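Local coordinates for prolyl oligopeptidase (Novosphingobium capsulatum, PDB 1YR2), which probably cleaves oligopeptides after proline, and far less readily after alanine, as a serine peptidase of the S9A family, at residues T453-P456 with A457-R460. Numbering follows the deposited sequence.
Sequences TFDP and ADFR
Phe-459 turns its ring back beside the tight turn that precedes it and meets Phe-454, five residues earlier. Its CB lies 3.8 Å from Pro-456 O, the carbonyl that also receives the backbone bond Phe-459 N to Pro-456 O (3.2 Å). From there chi1 of -57° sets CG opposite the carbonyl carbon and beside the backbone N, which turns the ring toward the preceding residues. CD1 then comes within 3.4 Å of Asp-455 O and 3.8 Å of Pro-456 O, and CE1 also reaches Asp-455 O. Both oxygens lie at the ring edge near its plane, where the C-H hydrogens carry slight positive charge. Beyond this, CE1 touches Phe-454 CD2 at 3.9 Å, the ring planes nearly perpendicular (88°). A flat apolar ring suits this buried place, its edge beside carbonyls and Phe-454, Met-511 and Ile-514 against it.

The turn itself is a short 3-10 stretch. Asp-458 N donates to Asp-455 O (2.8 Å, 163°), while Asp-455 OD1 takes Ala-457 N at 3.0 Å from above the carboxylate plane, an Asx turn. Aspartate suits this place because its short side chain can curl onto the amide two residues on; proline follows well, since its ring fixes phi near the turn value and it has no N-H to satisfy. A water joins Asp-455 N to Asp-458 OD2, and Ser-726 OG hydrogen-bonds to Asp-458 OD1, which may ease the closeness of the two carboxylates. An alanine in place of Phe-459 would probably leave Phe-454 without its aromatic neighbour and open a gap beside Met-511 and Ile-514.

The turn closes the loop from strand 443-446 of the last propeller sheet into strand 459-467, an edge strand of the hydrolase sheet, with Phe-459 against helix 508-514 and Phe-454 between that helix and helix 95-105.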
loop_
_atom_site.group_PDB
_atom_site.type_symbol
_atom_site.label_atom_id
_atom_site.label_comp_id
_atom_site.label_asym_id
_atom_site.label_seq_id
_atom_site.Cartn_x
_atom_site.Cartn_y
_atom_site.Cartn_z
ATOM N N THR A 453 0.505 21.697 -0.476
ATOM C CA THR A 453 0.219 22.744 0.503
ATOM C C THR A 453 1.195 22.764 1.690
ATOM O O THR A 453 1.026 23.560 2.623
ATOM C CB THR A 453 -1.191 22.620 1.038
ATOM O OG1 THR A 453 -1.350 21.337 1.634
ATOM C CG2 THR A 453 -2.229 22.719 -0.111
ATOM N N PHE A 454 2.181 21.882 1.680
ATOM C CA PHE A 454 3.210 21.848 2.706
ATOM C C PHE A 454 4.522 21.522 2.049
ATOM O O PHE A 454 4.556 21.087 0.894
ATOM C CB PHE A 454 2.841 20.814 3.791
ATOM C CG PHE A 454 2.741 19.389 3.270
ATOM C CD1 PHE A 454 1.567 18.889 2.739
ATOM C CD2 PHE A 454 3.831 18.576 3.312
ATOM C CE1 PHE A 454 1.509 17.595 2.236
ATOM C CE2 PHE A 454 3.764 17.268 2.825
ATOM C CZ PHE A 454 2.627 16.785 2.287
ATOM N N ASP A 455 5.609 21.672 2.796
ATOM C CA ASP A 455 6.934 21.276 2.336
ATOM C C ASP A 455 7.382 20.019 3.053
ATOM O O ASP A 455 7.596 20.081 4.256
ATOM C CB ASP A 455 7.919 22.400 2.668
ATOM C CG ASP A 455 9.328 22.151 2.137
ATOM O OD1 ASP A 455 9.660 21.031 1.653
ATOM O OD2 ASP A 455 10.179 23.063 2.154
ATOM N N PRO A 456 7.546 18.903 2.357
ATOM C CA PRO A 456 8.040 17.670 2.997
ATOM C C PRO A 456 9.300 17.817 3.875
ATOM O O PRO A 456 9.365 17.144 4.907
ATOM C CB PRO A 456 8.282 16.715 1.816
ATOM C CG PRO A 456 7.255 17.167 0.827
ATOM C CD PRO A 456 7.246 18.700 0.931
ATOM N N ALA A 457 10.234 18.693 3.522
ATOM C CA ALA A 457 11.414 18.985 4.363
ATOM C C ALA A 457 11.117 19.702 5.711
ATOM O O ALA A 457 12.006 19.835 6.548
ATOM C CB ALA A 457 12.403 19.821 3.567
ATOM N N ASP A 458 9.883 20.149 5.935
ATOM C CA ASP A 458 9.504 20.718 7.213
ATOM C C ASP A 458 9.102 19.658 8.235
ATOM O O ASP A 458 8.648 19.991 9.313
ATOM C CB ASP A 458 8.324 21.686 7.053
ATOM C CG ASP A 458 8.746 23.060 6.596
ATOM O OD1 ASP A 458 9.955 23.322 6.534
ATOM O OD2 ASP A 458 7.917 23.964 6.284
ATOM N N PHE A 459 9.282 18.387 7.899
ATOM C CA PHE A 459 8.862 17.300 8.766
ATOM C C PHE A 459 9.988 16.269 8.795
ATOM O O PHE A 459 10.791 16.201 7.854
ATOM C CB PHE A 459 7.601 16.627 8.223
ATOM C CG PHE A 459 6.480 17.553 8.028
ATOM C CD1 PHE A 459 6.406 18.333 6.886
ATOM C CD2 PHE A 459 5.506 17.689 9.002
ATOM C CE1 PHE A 459 5.396 19.274 6.773
ATOM C CE2 PHE A 459 4.480 18.598 8.836
ATOM C CZ PHE A 459 4.459 19.375 7.715
ATOM N N ARG A 460 9.994 15.445 9.836
ATOM C CA ARG A 460 10.985 14.404 9.998
ATOM C C ARG A 460 10.319 13.076 10.316
ATOM O O ARG A 460 9.493 13.025 11.237
ATOM C CB ARG A 460 11.863 14.797 11.178
ATOM C CG ARG A 460 13.215 14.165 11.195
ATOM C CD ARG A 460 14.141 14.745 12.308
ATOM N NE ARG A 460 14.669 16.068 11.963
ATOM C CZ ARG A 460 14.450 17.203 12.641
ATOM N NH1 ARG A 460 13.690 17.230 13.736
ATOM N NH2 ARG A 460 14.991 18.337 12.206
HETATM O O HOH W 1 5.298 23.169 5.392
#